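Local coordinates for putative acyl-[acyl-carrier-protein]--UDP-N-acetylglucosamine O-acyltransferase (Bacteroides fragilis, PDB 4R36) that probably transfers an acyl chain from acyl carrier protein to UDP-N-acetylglucosamine, using a left-handed beta-helix fold, at residues M172-G180 with Y261-R271. Numbering follows the deposited sequence.
Sequences MHQFCRVGG and YIVDFIRNSER
The hydroxyl of Tyr-261 has two partners. Gly-180 N donates to Tyr-261 OH at 2.8 Å, with an N-H...O angle of 163°. The same OH is hydrogen-bonded to Asp-161, which also forms a salt bridge with Arg-177 NH2. Arg-177 runs extended from the strand 177-178, and CE2 of Phe-265 lies over one face of its guanidinium, 3.6 Å from Arg-177 NE. The two planes are 51° apart, so this is no flat stack. Arg-177 NH1 donates to a water at 3.0 Å, and this water donates in turn to Asp-264 OD2. The rim of Phe-265 also packs on the backbone: Phe-265 CE2 is 3.7 Å from Gly-179 CA. Farther along, Arg-271 bends at chi3 (42°) and lays its guanidinium against the turn 173-176. One face meets Gln-174 O and Cys-176 SG, and Cys-176 SG is 3.7 Å from Arg-271 NE. Arg-271 NH1 lies at the edge of the Phe-175 ring, and the ring and guanidinium planes are nearly parallel. Arg-271 NH2 hydrogen-bonds to Ser-191 O. The contact joins a late coil of the left-handed beta-helix to the last helix, 257-267, and the residues that follow it. Gln-174, a UDP-GlcNAc-binding residue, lies in the turn that Arg-271 touches. The shared Asp-161 probably offsets the charge of Arg-177 and helps to fix both Arg-177 and Tyr-261.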
# COMPACT_ATOMS: atom_id res chain seq x y z
N MET A 172 -11.81 -2.61 -0.52
CA MET A 172 -13.25 -2.45 -0.70
C MET A 172 -13.49 -2.89 -2.13
O MET A 172 -13.04 -2.22 -3.07
CB MET A 172 -13.62 -0.97 -0.55
CG MET A 172 -15.03 -0.73 -0.91
SD MET A 172 -15.71 0.79 -0.28
CE MET A 172 -17.45 0.48 -0.53
N HIS A 173 -14.13 -4.03 -2.27
CA HIS A 173 -14.44 -4.57 -3.55
C HIS A 173 -15.41 -3.73 -4.41
O HIS A 173 -16.27 -3.01 -3.89
CB HIS A 173 -15.10 -5.90 -3.28
CG HIS A 173 -15.04 -6.84 -4.41
ND1 HIS A 173 -16.09 -7.03 -5.28
CD2 HIS A 173 -14.06 -7.69 -4.80
CE1 HIS A 173 -15.76 -7.93 -6.19
NE2 HIS A 173 -14.54 -8.35 -5.91
N GLN A 174 -15.35 -3.89 -5.74
CA GLN A 174 -16.23 -3.11 -6.65
C GLN A 174 -17.68 -3.23 -6.31
O GLN A 174 -18.16 -4.29 -5.87
CB GLN A 174 -16.00 -3.44 -8.17
CG GLN A 174 -16.03 -4.90 -8.46
CD GLN A 174 -15.84 -5.18 -9.94
OE1 GLN A 174 -15.46 -4.29 -10.70
NE2 GLN A 174 -16.11 -6.42 -10.34
N PHE A 175 -18.39 -2.13 -6.50
CA PHE A 175 -19.83 -2.07 -6.33
C PHE A 175 -20.29 -2.16 -4.85
O PHE A 175 -21.50 -2.31 -4.59
CB PHE A 175 -20.61 -3.16 -7.14
CG PHE A 175 -20.25 -3.24 -8.59
CD1 PHE A 175 -20.63 -2.22 -9.46
CD2 PHE A 175 -19.57 -4.33 -9.10
CE1 PHE A 175 -20.32 -2.28 -10.83
CE2 PHE A 175 -19.22 -4.39 -10.47
CZ PHE A 175 -19.61 -3.36 -11.33
N CYS A 176 -19.38 -2.19 -3.90
CA CYS A 176 -19.81 -2.21 -2.49
C CYS A 176 -20.19 -0.85 -1.96
O CYS A 176 -19.81 0.20 -2.52
CB CYS A 176 -18.72 -2.82 -1.61
SG CYS A 176 -18.62 -4.61 -2.01
N ARG A 177 -20.94 -0.85 -0.87
CA ARG A 177 -21.36 0.36 -0.22
C ARG A 177 -21.10 0.27 1.28
O ARG A 177 -21.31 -0.78 1.91
CB ARG A 177 -22.88 0.58 -0.46
CG ARG A 177 -23.33 1.86 0.18
CD ARG A 177 -24.75 2.22 -0.25
NE ARG A 177 -25.29 3.37 0.44
CZ ARG A 177 -26.57 3.66 0.52
NH1 ARG A 177 -27.50 2.90 -0.13
NH2 ARG A 177 -26.92 4.73 1.24
N VAL A 178 -20.59 1.38 1.84
CA VAL A 178 -20.34 1.57 3.26
C VAL A 178 -21.27 2.65 3.81
O VAL A 178 -21.31 3.81 3.33
CB VAL A 178 -18.86 1.99 3.52
CG1 VAL A 178 -18.59 2.31 4.97
CG2 VAL A 178 -17.91 0.92 3.01
N GLY A 179 -22.00 2.30 4.87
CA GLY A 179 -22.96 3.20 5.51
C GLY A 179 -22.29 4.19 6.38
O GLY A 179 -21.08 4.10 6.71
N GLY A 180 -23.05 5.24 6.73
CA GLY A 180 -22.52 6.25 7.61
C GLY A 180 -22.09 5.78 8.95
O GLY A 180 -22.67 4.82 9.48
N TYR A 261 -32.65 4.43 8.81
CA TYR A 261 -31.52 4.34 7.92
C TYR A 261 -30.92 2.93 7.96
O TYR A 261 -30.63 2.34 6.92
CB TYR A 261 -30.50 5.37 8.34
CG TYR A 261 -29.18 5.42 7.61
CD1 TYR A 261 -29.05 5.08 6.23
CD2 TYR A 261 -28.09 5.96 8.25
CE1 TYR A 261 -27.84 5.24 5.56
CE2 TYR A 261 -26.89 6.17 7.59
CZ TYR A 261 -26.77 5.81 6.25
OH TYR A 261 -25.52 5.98 5.71
N ILE A 262 -30.79 2.35 9.15
CA ILE A 262 -30.30 0.96 9.25
C ILE A 262 -31.18 0.03 8.43
O ILE A 262 -30.72 -0.77 7.58
CB ILE A 262 -30.30 0.51 10.70
CG1 ILE A 262 -29.26 1.25 11.50
CG2 ILE A 262 -30.09 -0.99 10.86
CD1 ILE A 262 -29.45 1.08 12.99
N VAL A 263 -32.49 0.15 8.64
CA VAL A 263 -33.45 -0.73 7.95
C VAL A 263 -33.44 -0.56 6.43
O VAL A 263 -33.36 -1.51 5.67
CB VAL A 263 -34.87 -0.59 8.57
CG1 VAL A 263 -35.89 -1.30 7.71
CG2 VAL A 263 -34.85 -1.10 10.00
N ASP A 264 -33.54 0.65 5.98
CA ASP A 264 -33.57 0.93 4.57
C ASP A 264 -32.26 0.45 3.89
O ASP A 264 -32.31 -0.12 2.80
CB ASP A 264 -33.67 2.44 4.35
CG ASP A 264 -34.08 2.78 2.92
OD1 ASP A 264 -35.27 2.64 2.58
OD2 ASP A 264 -33.22 3.10 2.10
N PHE A 265 -31.12 0.79 4.52
CA PHE A 265 -29.85 0.40 3.99
C PHE A 265 -29.78 -1.13 3.76
O PHE A 265 -29.46 -1.58 2.67
CB PHE A 265 -28.71 0.82 4.93
CG PHE A 265 -27.34 0.54 4.35
CD1 PHE A 265 -26.80 -0.73 4.35
CD2 PHE A 265 -26.55 1.57 3.87
CE1 PHE A 265 -25.52 -0.99 3.85
CE2 PHE A 265 -25.27 1.33 3.37
CZ PHE A 265 -24.74 0.06 3.38
N ILE A 266 -30.16 -1.91 4.77
CA ILE A 266 -30.08 -3.36 4.66
C ILE A 266 -31.12 -3.90 3.69
O ILE A 266 -30.82 -4.76 2.83
CB ILE A 266 -30.20 -4.02 6.02
CG1 ILE A 266 -29.01 -3.53 6.90
CG2 ILE A 266 -30.29 -5.54 5.92
CD1 ILE A 266 -29.16 -3.81 8.36
N ARG A 267 -32.34 -3.41 3.84
CA ARG A 267 -33.43 -3.88 3.02
C ARG A 267 -33.13 -3.67 1.54
O ARG A 267 -33.43 -4.53 0.70
CB ARG A 267 -34.71 -3.11 3.41
CG ARG A 267 -35.92 -3.65 2.70
CD ARG A 267 -37.19 -3.08 3.31
NE ARG A 267 -37.58 -3.80 4.51
CZ ARG A 267 -38.26 -3.28 5.53
NH1 ARG A 267 -38.55 -1.99 5.55
NH2 ARG A 267 -38.60 -4.04 6.58
N ASN A 268 -32.50 -2.59 1.17
CA ASN A 268 -32.22 -2.35 -0.26
C ASN A 268 -30.79 -2.66 -0.68
O ASN A 268 -30.35 -2.23 -1.76
CB ASN A 268 -32.58 -0.88 -0.60
CG ASN A 268 -34.05 -0.61 -0.31
OD1 ASN A 268 -34.46 0.19 0.56
ND2 ASN A 268 -34.82 -1.45 -0.85
N SER A 269 -30.06 -3.30 0.20
CA SER A 269 -28.63 -3.63 -0.07
C SER A 269 -28.48 -4.38 -1.39
O SER A 269 -29.04 -5.48 -1.58
CB SER A 269 -28.05 -4.49 1.06
OG SER A 269 -26.77 -5.02 0.70
N GLU A 270 -27.66 -3.86 -2.27
CA GLU A 270 -27.40 -4.52 -3.50
C GLU A 270 -26.56 -5.77 -3.42
O GLU A 270 -26.70 -6.65 -4.26
CB GLU A 270 -26.62 -3.63 -4.42
CG GLU A 270 -27.22 -2.29 -4.62
CD GLU A 270 -28.51 -2.33 -5.40
OE1 GLU A 270 -28.83 -3.35 -6.04
OE2 GLU A 270 -29.17 -1.29 -5.37
N ARG A 271 -25.57 -5.77 -2.55
CA ARG A 271 -24.74 -6.95 -2.44
C ARG A 271 -25.08 -7.94 -1.33
O ARG A 271 -24.43 -9.00 -1.23
CB ARG A 271 -23.31 -6.50 -2.29
CG ARG A 271 -23.03 -5.77 -3.62
CD ARG A 271 -21.66 -5.68 -4.11
NE ARG A 271 -20.83 -6.85 -3.99
CZ ARG A 271 -20.00 -7.32 -4.91
NH1 ARG A 271 -19.97 -6.81 -6.12
NH2 ARG A 271 -19.26 -8.39 -4.62
O HOH W 1 -30.32 2.37 0.85